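Local coordinates for UPF0131 protein ykqA (Bacillus subtilis, PDB 2QIK), which is a putative gamma-glutamylcyclotransferase, probably releasing cyclised glutamate from gamma-glutamyl compounds, although its true substrate is not established, at residues A[126-134]-A[226-234]; A[166-177]-A[236-247]. One frame throughout, in Å; residues are numbered along the deposited sequence.

How the contacts relate
Both contacts lie in the part of the chain that follows the five-stranded sheet of residues 3-98. In chain order the segments run 126-134, 166-177, 226-234, 236-247, so the two contacts alternate and their loops cross rather than nest. Contact 1 closes a loop of 91 residues and joins strand 128-132 to strand 224-234. Contact 2 begins inside that loop, closes 58 residues, and fastens the hairpin 164-171/174-180 to the run into helix 245-258. Their centres are about 21 Å apart, yet they touch, with Val234 packed against Thr168, Leu169 and Ala177. Tyr133, through its backbone N, and Tyr247, through OH, each hydrogen-bond citric acid, probably from the crystallisation liquor.

Contact 1 of 2, residues A[126-134]-A[226-234]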
loop_
_atom_site.group_PDB
_atom_site.type_symbol
_atom_site.label_atom_id
_atom_site.label_comp_id
_atom_site.label_asym_id
_atom_site.label_seq_id
_atom_site.Cartn_x
_atom_site.Cartn_y
_atom_site.Cartn_z
ATOM N N ASN A 126 3.277 -7.214 -16.096
ATOM C CA ASN A 126 2.599 -8.502 -16.317
ATOM C C ASN A 126 3.610 -9.618 -16.052
ATOM O O ASN A 126 4.637 -9.625 -16.704
ATOM C CB ASN A 126 2.096 -8.571 -17.798
ATOM C CG ASN A 126 1.168 -9.723 -18.096
ATOM O OD1 ASN A 126 1.256 -10.334 -19.247
ATOM N ND2 ASN A 126 0.292 -10.002 -17.255
ATOM N N PRO A 127 3.365 -10.525 -15.113
ATOM C CA PRO A 127 2.204 -10.582 -14.259
ATOM C C PRO A 127 2.260 -9.548 -13.134
ATOM O O PRO A 127 3.270 -8.880 -12.932
ATOM C CB PRO A 127 2.334 -11.968 -13.632
ATOM C CG PRO A 127 3.778 -12.200 -13.567
ATOM C CD PRO A 127 4.327 -11.618 -14.843
ATOM N N ILE A 128 1.172 -9.472 -12.392
ATOM C CA ILE A 128 1.050 -8.745 -11.169
ATOM C C ILE A 128 1.014 -9.791 -10.012
ATOM O O ILE A 128 0.245 -10.750 -10.148
ATOM C CB ILE A 128 -0.278 -7.990 -11.213
ATOM C CG1 ILE A 128 -0.281 -6.924 -12.332
ATOM C CG2 ILE A 128 -0.609 -7.344 -9.873
ATOM C CD1 ILE A 128 0.772 -5.798 -12.172
ATOM N N TYR A 129 1.758 -9.565 -8.919
ATOM C CA TYR A 129 1.609 -10.378 -7.712
ATOM C C TYR A 129 0.713 -9.526 -6.806
ATOM O O TYR A 129 1.088 -8.457 -6.341
ATOM C CB TYR A 129 2.984 -10.642 -7.121
ATOM C CG TYR A 129 3.685 -11.671 -7.963
ATOM C CD1 TYR A 129 3.369 -13.021 -7.820
ATOM C CD2 TYR A 129 4.567 -11.317 -8.960
ATOM C CE1 TYR A 129 3.957 -13.989 -8.624
ATOM C CE2 TYR A 129 5.112 -12.260 -9.788
ATOM C CZ TYR A 129 4.846 -13.571 -9.617
ATOM O OH TYR A 129 5.412 -14.511 -10.451
ATOM N N TYR A 130 -0.492 -10.017 -6.578
ATOM C CA TYR A 130 -1.582 -9.347 -5.887
ATOM C C TYR A 130 -1.811 -10.000 -4.526
ATOM O O TYR A 130 -2.119 -11.193 -4.432
ATOM C CB TYR A 130 -2.865 -9.378 -6.713
ATOM C CG TYR A 130 -4.094 -8.920 -5.955
ATOM C CD1 TYR A 130 -4.111 -7.721 -5.302
ATOM C CD2 TYR A 130 -5.188 -9.731 -5.860
ATOM C CE1 TYR A 130 -5.174 -7.355 -4.512
ATOM C CE2 TYR A 130 -6.303 -9.374 -5.093
ATOM C CZ TYR A 130 -6.266 -8.170 -4.411
ATOM O OH TYR A 130 -7.317 -7.825 -3.600
ATOM N N PHE A 131 -1.650 -9.194 -3.465
ATOM C CA PHE A 131 -1.797 -9.663 -2.064
ATOM C C PHE A 131 -3.182 -9.286 -1.515
ATOM O O PHE A 131 -3.494 -8.081 -1.394
ATOM C CB PHE A 131 -0.706 -9.059 -1.228
ATOM C CG PHE A 131 -0.687 -9.506 0.183
ATOM C CD1 PHE A 131 -0.290 -10.782 0.574
ATOM C CD2 PHE A 131 -1.050 -8.645 1.205
ATOM C CE1 PHE A 131 -0.304 -11.181 1.929
ATOM C CE2 PHE A 131 -1.098 -9.120 2.536
ATOM C CZ PHE A 131 -0.696 -10.316 2.862
ATOM N N ALA A 132 -3.977 -10.303 -1.247
ATOM C CA ALA A 132 -5.300 -10.127 -0.711
ATOM C C ALA A 132 -5.322 -10.559 0.745
ATOM O O ALA A 132 -4.857 -11.659 1.074
ATOM C CB ALA A 132 -6.290 -11.073 -1.507
ATOM N N TYR A 133 -5.956 -9.770 1.589
ATOM C CA TYR A 133 -6.001 -10.002 3.031
ATOM C C TYR A 133 -7.419 -10.051 3.581
ATOM O O TYR A 133 -7.602 -10.259 4.780
ATOM C CB TYR A 133 -5.158 -8.955 3.757
ATOM C CG TYR A 133 -5.597 -7.531 3.467
ATOM C CD1 TYR A 133 -4.979 -6.806 2.495
ATOM C CD2 TYR A 133 -6.678 -6.973 4.098
ATOM C CE1 TYR A 133 -5.424 -5.499 2.152
ATOM C CE2 TYR A 133 -7.107 -5.725 3.802
ATOM C CZ TYR A 133 -6.508 -4.982 2.809
ATOM O OH TYR A 133 -7.002 -3.741 2.588
ATOM N N GLY A 134 -8.412 -9.832 2.745
ATOM C CA GLY A 134 -9.782 -9.877 3.180
ATOM C C GLY A 134 -10.655 -10.701 2.252
ATOM O O GLY A 134 -10.351 -11.813 1.988
ATOM N N TYR A 226 8.733 -11.971 -2.352
ATOM C CA TYR A 226 8.138 -11.306 -3.496
ATOM C C TYR A 226 8.094 -9.788 -3.253
ATOM O O TYR A 226 7.539 -9.323 -2.244
ATOM C CB TYR A 226 6.687 -11.823 -3.721
ATOM C CG TYR A 226 6.672 -13.264 -4.207
ATOM C CD1 TYR A 226 6.611 -13.503 -5.579
ATOM C CD2 TYR A 226 6.672 -14.308 -3.325
ATOM C CE1 TYR A 226 6.547 -14.826 -6.087
ATOM C CE2 TYR A 226 6.673 -15.606 -3.799
ATOM C CZ TYR A 226 6.608 -15.817 -5.170
ATOM O OH TYR A 226 6.576 -17.084 -5.692
ATOM N N LYS A 227 8.620 -9.040 -4.193
ATOM C CA LYS A 227 8.814 -7.557 -4.023
ATOM C C LYS A 227 7.753 -6.773 -4.797
ATOM O O LYS A 227 7.346 -7.133 -5.892
ATOM C CB LYS A 227 10.148 -7.150 -4.632
ATOM C CG LYS A 227 11.303 -7.790 -3.872
ATOM C CD LYS A 227 12.618 -7.494 -4.449
ATOM C CE LYS A 227 13.681 -8.208 -3.634
ATOM N NZ LYS A 227 13.660 -8.089 -2.133
ATOM N N ASP A 228 7.297 -5.676 -4.200
ATOM C CA ASP A 228 6.389 -4.772 -4.907
ATOM C C ASP A 228 5.109 -5.467 -5.287
ATOM O O ASP A 228 4.589 -5.264 -6.367
ATOM C CB ASP A 228 7.076 -4.071 -6.058
ATOM C CG ASP A 228 7.999 -2.997 -5.609
ATOM O OD1 ASP A 228 8.924 -2.645 -6.407
ATOM O OD2 ASP A 228 7.912 -2.430 -4.510
ATOM N N CYS A 229 4.568 -6.286 -4.370
ATOM C CA CYS A 229 3.268 -6.908 -4.573
ATOM C C CYS A 229 2.194 -5.820 -4.416
ATOM O O CYS A 229 2.282 -4.950 -3.551
ATOM C CB CYS A 229 3.014 -7.957 -3.533
ATOM S SG CYS A 229 4.200 -9.286 -3.578
ATOM N N LEU A 230 1.209 -5.834 -5.305
ATOM C CA LEU A 230 0.072 -4.913 -5.208
ATOM C C LEU A 230 -0.871 -5.336 -4.116
ATOM O O LEU A 230 -1.203 -6.510 -3.958
ATOM C CB LEU A 230 -0.697 -4.989 -6.500
ATOM C CG LEU A 230 -2.046 -4.230 -6.588
ATOM C CD1 LEU A 230 -1.773 -2.725 -6.487
ATOM C CD2 LEU A 230 -2.750 -4.534 -7.804
ATOM N N THR A 231 -1.324 -4.355 -3.328
ATOM C CA THR A 231 -2.447 -4.518 -2.426
ATOM C C THR A 231 -3.265 -3.242 -2.441
ATOM O O THR A 231 -2.960 -2.344 -3.213
ATOM C CB THR A 231 -1.905 -4.963 -1.041
ATOM O OG1 THR A 231 -3.001 -5.477 -0.274
ATOM C CG2 THR A 231 -1.289 -3.866 -0.268
ATOM N N PHE A 232 -4.341 -3.195 -1.651
ATOM C CA PHE A 232 -5.168 -2.018 -1.591
ATOM C C PHE A 232 -5.362 -1.660 -0.151
ATOM O O PHE A 232 -5.546 -2.540 0.708
ATOM C CB PHE A 232 -6.529 -2.251 -2.287
ATOM C CG PHE A 232 -6.412 -2.445 -3.744
ATOM C CD1 PHE A 232 -6.208 -3.698 -4.264
ATOM C CD2 PHE A 232 -6.437 -1.364 -4.614
ATOM C CE1 PHE A 232 -6.036 -3.884 -5.608
ATOM C CE2 PHE A 232 -6.291 -1.533 -5.962
ATOM C CZ PHE A 232 -6.076 -2.801 -6.461
ATOM N N LEU A 233 -5.260 -0.345 0.149
ATOM C CA LEU A 233 -5.350 0.156 1.577
ATOM C C LEU A 233 -6.391 1.265 1.662
ATOM O O LEU A 233 -6.568 2.021 0.714
ATOM C CB LEU A 233 -3.987 0.666 2.063
ATOM C CG LEU A 233 -2.864 -0.358 2.009
ATOM C CD1 LEU A 233 -1.537 0.323 2.299
ATOM C CD2 LEU A 233 -3.141 -1.542 2.905
ATOM N N VAL A 234 -7.104 1.297 2.795
ATOM C CA VAL A 234 -8.139 2.276 2.996
ATOM C C VAL A 234 -7.576 3.672 3.062
ATOM O O VAL A 234 -6.571 3.942 3.707
ATOM C CB VAL A 234 -8.912 1.952 4.291
ATOM C CG1 VAL A 234 -9.882 3.042 4.686
ATOM C CG2 VAL A 234 -9.662 0.669 4.146
HETATM O O HOH W 1 3.572 -7.310 -8.734
#
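Tyr130 and Leu230 sit opposite each other in a single parallel bridge, with the strand directions 38° apart. The evidence is a pair of backbone hydrogen bonds that both use Leu230: its N donates to Tyr129 O (2.8 Å), and its O accepts from Phe131 N (2.8 Å). Beyond the bridge, side chains take over the polar work. Thr231 OG1 donates to Phe131 O at 2.9 Å, and Tyr133 OH donates to Phe232 O at 2.7 Å. Tyr133 reaches that carbonyl because its CG stands between backbone N and carbonyl carbon (chi1 58°), which turns the ring toward 226-234; Thr231 OG1 then lies at the ring's edge, near its plane.

Apolar contacts flank these bonds. Tyr130 CE1 meets the edge of the Phe232 ring, 3.7 Å from Phe232 CE1, the two side chains crossing at about a right angle. At the other end Tyr226 puts its CD1-CE1 side over one face of Tyr129; with centroids 5.1 Å apart and planes at 43°, the rings meet obliquely. A water links Tyr129 N with Asp228 O where the chain turns a corner.

Farther out, Arg192 holds Tyr129 OH, and strand 185-193 pairs with 128-132 on its other side, while 212-221 pairs with 224-234. The parallel bridge thus joins two antiparallel groups of strands, as expected for the small beta barrel of the gamma-glutamylcyclotransferase fold. A citrate, probably from the crystallisation liquor, is hydrogen-bonded to Tyr133 N and may mark a pocket, where Tyr133-Gly134 resembles in sequence the Tyr8-Gly9 of the predicted substrate site.

Contact 2 of 2, residues A[166-177]-A[236-247]; sequences RFTLKREDGSRA and QKEAEIAPPQHY
Arg176 lies across the face of Tyr247, where a beta hairpin with a type I turn at Arg171-Gly174 meets the start of helix 245-258. The hairpin carries a classic beta bulge, Thr168 and Leu169 both facing Arg176. Arg176 CD stands 3.5 Å from the centroid of the Tyr247 ring and only 5° off its normal, a CH-pi contact. A bend at chi2 carries the guanidinium past the ring to Asp173, which it grips end-on through NH1 and NH2, while Pro244 CG packs over one guanidinium face. Tyr247 OH accepts from Ala177 N (2.9 Å) and also hydrogen-bonds a citrate, probably from the crystallisation liquor.

At the Arg166 end of the hairpin, the Glu240 carboxylate stands 84° from the Arg166 guanidinium. OE1 accepts from Phe167 N at 2.8 Å and from His270, whereas OE2 takes Arg166 NH1 at 2.9 Å in a salt bridge.

Between these clusters Ser175 N bonds Ala242 O (3.0 Å). In the conformer described, Ser175 OG, set between backbone N and carbonyl carbon (chi1 63°), donates to Ile241 O at 2.6 Å from above the carbonyl plane. Beyond Glu240, Glu238 N bonds Thr168 O (2.8 Å), and Lys170 brings NZ to Glu238 OE1 at 2.7 Å. A water near this salt bridge accepts from Lys170 N and donates to Gln236 O and Glu238 OE2.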
loop_
_atom_site.group_PDB
_atom_site.type_symbol
_atom_site.label_atom_id
_atom_site.label_comp_id
_atom_site.label_asym_id
_atom_site.label_seq_id
_atom_site.Cartn_x
_atom_site.Cartn_y
_atom_site.Cartn_z
ATOM N N ARG A 166 -7.169 -4.828 9.947
ATOM C CA ARG A 166 -8.108 -4.081 10.773
ATOM C C ARG A 166 -9.264 -3.582 9.948
ATOM O O ARG A 166 -9.159 -3.471 8.744
ATOM C CB ARG A 166 -7.381 -2.903 11.395
ATOM C CG ARG A 166 -6.341 -3.266 12.373
ATOM C CD ARG A 166 -5.932 -2.098 13.227
ATOM N NE ARG A 166 -4.811 -2.416 14.111
ATOM C CZ ARG A 166 -4.970 -3.040 15.289
ATOM N NH1 ARG A 166 -6.173 -3.331 15.749
ATOM N NH2 ARG A 166 -3.925 -3.330 16.004
ATOM N N PHE A 167 -10.387 -3.287 10.581
ATOM C CA PHE A 167 -11.648 -3.036 9.903
ATOM C C PHE A 167 -11.961 -1.539 9.997
ATOM O O PHE A 167 -12.753 -1.119 10.832
ATOM C CB PHE A 167 -12.719 -3.954 10.485
ATOM C CG PHE A 167 -12.406 -5.354 10.142
ATOM C CD1 PHE A 167 -11.446 -6.088 10.811
ATOM C CD2 PHE A 167 -12.973 -5.887 9.015
ATOM C CE1 PHE A 167 -11.063 -7.335 10.323
ATOM C CE2 PHE A 167 -12.648 -7.129 8.571
ATOM C CZ PHE A 167 -11.668 -7.831 9.180
ATOM N N THR A 168 -11.267 -0.759 9.154
ATOM C CA THR A 168 -11.218 0.677 9.287
ATOM C C THR A 168 -12.048 1.432 8.244
ATOM O O THR A 168 -12.141 2.661 8.347
ATOM C CB THR A 168 -9.787 1.151 9.157
ATOM O OG1 THR A 168 -9.374 0.915 7.825
ATOM C CG2 THR A 168 -8.812 0.472 10.088
ATOM N N LEU A 169 -12.621 0.761 7.254
ATOM C CA LEU A 169 -13.490 1.436 6.267
ATOM C C LEU A 169 -14.881 1.421 6.814
ATOM O O LEU A 169 -15.438 0.357 7.029
ATOM C CB LEU A 169 -13.465 0.731 4.907
ATOM C CG LEU A 169 -14.264 1.478 3.862
ATOM C CD1 LEU A 169 -13.591 2.663 3.354
ATOM C CD2 LEU A 169 -14.575 0.526 2.698
ATOM N N LYS A 170 -15.448 2.582 7.058
ATOM C CA LYS A 170 -16.791 2.584 7.612
ATOM C C LYS A 170 -17.851 2.675 6.499
ATOM O O LYS A 170 -17.855 3.556 5.652
ATOM C CB LYS A 170 -16.863 3.642 8.681
ATOM C CG LYS A 170 -18.229 3.774 9.326
ATOM C CD LYS A 170 -19.165 4.532 8.392
ATOM C CE LYS A 170 -18.655 5.867 7.872
ATOM N NZ LYS A 170 -18.326 6.690 9.063
ATOM N N ARG A 171 -18.765 1.732 6.564
ATOM C CA ARG A 171 -19.926 1.713 5.687
ATOM C C ARG A 171 -21.167 1.621 6.564
ATOM O O ARG A 171 -21.128 1.382 7.768
ATOM C CB ARG A 171 -19.861 0.527 4.709
ATOM C CG ARG A 171 -18.666 0.532 3.772
ATOM C CD ARG A 171 -18.458 1.787 3.061
ATOM N NE ARG A 171 -18.193 1.578 1.640
ATOM C CZ ARG A 171 -17.580 2.452 0.864
ATOM N NH1 ARG A 171 -17.113 3.569 1.381
ATOM N NH2 ARG A 171 -17.384 2.179 -0.422
ATOM N N GLU A 172 -22.300 1.803 5.914
ATOM C CA GLU A 172 -23.544 1.833 6.671
ATOM C C GLU A 172 -23.830 0.507 7.345
ATOM O O GLU A 172 -24.389 0.512 8.479
ATOM C CB GLU A 172 -24.699 2.351 5.776
ATOM C CG GLU A 172 -24.473 3.778 5.238
ATOM C CD GLU A 172 -25.512 4.252 4.196
ATOM O OE1 GLU A 172 -26.273 5.262 4.450
ATOM O OE2 GLU A 172 -25.586 3.641 3.077
ATOM N N ASP A 173 -23.438 -0.623 6.734
ATOM C CA ASP A 173 -23.752 -1.949 7.253
ATOM C C ASP A 173 -22.645 -2.541 8.125
ATOM O O ASP A 173 -22.772 -3.634 8.615
ATOM C CB ASP A 173 -24.120 -2.897 6.111
ATOM C CG ASP A 173 -22.995 -3.122 5.150
ATOM O OD1 ASP A 173 -23.092 -4.001 4.259
ATOM O OD2 ASP A 173 -21.960 -2.447 5.178
ATOM N N GLY A 174 -21.630 -1.778 8.438
ATOM C CA GLY A 174 -20.475 -2.300 9.090
ATOM C C GLY A 174 -19.199 -1.912 8.378
ATOM O O GLY A 174 -19.220 -1.213 7.382
ATOM N N SER A 175 -18.097 -2.425 8.830
ATOM C CA SER A 175 -16.780 -2.108 8.320
ATOM C C SER A 175 -16.343 -2.995 7.140
ATOM O O SER A 175 -16.986 -4.025 6.818
ATOM C CB SER A 175 -15.794 -2.388 9.417
ATOM O OG SER A 175 -15.817 -3.747 9.724
ATOM N N ARG A 176 -15.322 -2.542 6.419
ATOM C CA ARG A 176 -14.536 -3.404 5.533
ATOM C C ARG A 176 -13.082 -3.395 5.989
ATOM O O ARG A 176 -12.648 -2.523 6.742
ATOM C CB ARG A 176 -14.666 -2.980 4.069
ATOM C CG ARG A 176 -16.140 -2.893 3.600
ATOM C CD ARG A 176 -16.805 -4.180 3.525
ATOM N NE ARG A 176 -18.109 -4.117 2.920
ATOM C CZ ARG A 176 -19.213 -3.758 3.526
ATOM N NH1 ARG A 176 -19.221 -3.347 4.753
ATOM N NH2 ARG A 176 -20.368 -3.744 2.848
ATOM N N ALA A 177 -12.333 -4.361 5.510
ATOM C CA ALA A 177 -10.978 -4.622 5.908
ATOM C C ALA A 177 -9.955 -3.640 5.346
ATOM O O ALA A 177 -10.165 -3.001 4.340
ATOM C CB ALA A 177 -10.580 -6.011 5.574
ATOM N N GLN A 236 -9.632 6.642 3.979
ATOM C CA GLN A 236 -10.146 7.352 5.157
ATOM C C GLN A 236 -10.403 6.334 6.280
ATOM O O GLN A 236 -11.445 5.648 6.326
ATOM C CB GLN A 236 -11.468 7.951 4.741
ATOM C CG GLN A 236 -11.555 9.170 3.774
ATOM C CD GLN A 236 -10.999 9.088 2.315
ATOM O OE1 GLN A 236 -11.599 8.475 1.288
ATOM N NE2 GLN A 236 -9.889 9.873 2.166
ATOM N N LYS A 237 -9.427 6.193 7.166
ATOM C CA LYS A 237 -9.480 5.135 8.155
ATOM C C LYS A 237 -10.306 5.654 9.362
ATOM O O LYS A 237 -10.133 6.787 9.751
ATOM C CB LYS A 237 -8.084 4.773 8.591
ATOM C CG LYS A 237 -7.230 4.189 7.418
ATOM C CD LYS A 237 -5.937 3.714 7.882
ATOM C CE LYS A 237 -4.890 3.572 6.787
ATOM N NZ LYS A 237 -5.215 2.536 5.792
ATOM N N GLU A 238 -11.168 4.809 9.882
ATOM C CA GLU A 238 -11.943 5.114 11.042
ATOM C C GLU A 238 -11.688 4.070 12.129
ATOM O O GLU A 238 -11.077 3.023 11.878
ATOM C CB GLU A 238 -13.420 5.233 10.612
ATOM C CG GLU A 238 -13.607 6.284 9.509
ATOM C CD GLU A 238 -14.968 6.918 9.049
ATOM O OE1 GLU A 238 -15.831 7.297 9.903
ATOM O OE2 GLU A 238 -15.071 7.170 7.774
ATOM N N ALA A 239 -12.110 4.351 13.376
ATOM C CA ALA A 239 -12.057 3.331 14.435
ATOM C C ALA A 239 -12.790 2.081 13.983
ATOM O O ALA A 239 -13.777 2.124 13.289
ATOM C CB ALA A 239 -12.571 3.800 15.745
ATOM N N GLU A 240 -12.280 0.939 14.425
ATOM C CA GLU A 240 -12.791 -0.334 13.947
ATOM C C GLU A 240 -14.191 -0.602 14.476
ATOM O O GLU A 240 -14.505 -0.459 15.678
ATOM C CB GLU A 240 -11.871 -1.475 14.358
ATOM C CG GLU A 240 -10.476 -1.432 13.787
ATOM C CD GLU A 240 -9.783 -2.777 14.032
ATOM O OE1 GLU A 240 -10.068 -3.798 13.328
ATOM O OE2 GLU A 240 -8.958 -2.878 15.023
ATOM N N ILE A 241 -15.047 -1.080 13.599
ATOM C CA ILE A 241 -16.327 -1.630 13.914
ATOM C C ILE A 241 -16.470 -2.984 13.234
ATOM O O ILE A 241 -15.743 -3.283 12.308
ATOM C CB ILE A 241 -17.498 -0.705 13.585
ATOM C CG1 ILE A 241 -17.676 -0.511 12.120
ATOM C CG2 ILE A 241 -17.346 0.635 14.250
ATOM C CD1 ILE A 241 -18.894 0.363 11.813
ATOM N N ALA A 242 -17.419 -3.792 13.655
ATOM C CA ALA A 242 -17.577 -5.109 13.106
ATOM C C ALA A 242 -17.978 -5.096 11.617
ATOM O O ALA A 242 -18.751 -4.234 11.179
ATOM C CB ALA A 242 -18.630 -5.889 13.872
ATOM N N PRO A 243 -17.472 -6.073 10.875
ATOM C CA PRO A 243 -17.910 -6.221 9.499
ATOM C C PRO A 243 -19.342 -6.817 9.433
ATOM O O PRO A 243 -19.815 -7.462 10.385
ATOM C CB PRO A 243 -16.908 -7.245 8.911
ATOM C CG PRO A 243 -16.451 -8.059 10.088
ATOM C CD PRO A 243 -16.455 -7.083 11.248
ATOM N N PRO A 244 -20.055 -6.563 8.344
ATOM C CA PRO A 244 -21.362 -7.207 8.226
ATOM C C PRO A 244 -21.162 -8.708 7.987
ATOM O O PRO A 244 -20.138 -9.160 7.520
ATOM C CB PRO A 244 -21.993 -6.507 7.025
ATOM C CG PRO A 244 -20.856 -6.034 6.267
ATOM C CD PRO A 244 -19.719 -5.794 7.153
ATOM N N GLN A 245 -22.201 -9.501 8.272
ATOM C CA GLN A 245 -22.066 -10.932 8.312
ATOM C C GLN A 245 -21.697 -11.581 7.002
ATOM O O GLN A 245 -20.912 -12.465 6.968
ATOM C CB GLN A 245 -23.425 -11.547 8.790
ATOM C CG GLN A 245 -23.639 -13.058 8.931
ATOM C CD GLN A 245 -24.934 -13.365 9.722
ATOM O OE1 GLN A 245 -25.676 -14.294 9.374
ATOM N NE2 GLN A 245 -25.204 -12.567 10.800
ATOM N N HIS A 246 -22.316 -11.163 5.931
ATOM C CA HIS A 246 -22.127 -11.736 4.606
ATOM C C HIS A 246 -20.638 -11.606 4.229
ATOM O O HIS A 246 -19.958 -12.634 3.874
ATOM C CB HIS A 246 -23.136 -10.963 3.676
ATOM C CG HIS A 246 -22.653 -9.597 3.200
ATOM N ND1 HIS A 246 -22.537 -8.497 4.027
ATOM C CD2 HIS A 246 -22.184 -9.179 1.989
ATOM C CE1 HIS A 246 -22.062 -7.468 3.356
ATOM N NE2 HIS A 246 -21.835 -7.849 2.118
ATOM N N TYR A 247 -20.119 -10.380 4.377
ATOM C CA TYR A 247 -18.688 -10.027 4.133
ATOM C C TYR A 247 -17.754 -10.799 5.070
ATOM O O TYR A 247 -16.782 -11.336 4.628
ATOM C CB TYR A 247 -18.523 -8.540 4.295
ATOM C CG TYR A 247 -17.119 -8.005 4.131
ATOM C CD1 TYR A 247 -16.510 -7.914 2.886
ATOM C CD2 TYR A 247 -16.414 -7.597 5.234
ATOM C CE1 TYR A 247 -15.202 -7.418 2.780
ATOM C CE2 TYR A 247 -15.157 -7.120 5.156
ATOM C CZ TYR A 247 -14.541 -7.041 3.927
ATOM O OH TYR A 247 -13.283 -6.549 3.898
HETATM O O HOH W 2 -14.645 1.103 10.797
HETATM O O HOH W 3 -14.110 5.049 6.220
HETATM O O HOH W 4 -17.511 9.043 9.734
HETATM O O HOH W 5 -20.259 -5.846 0.437
#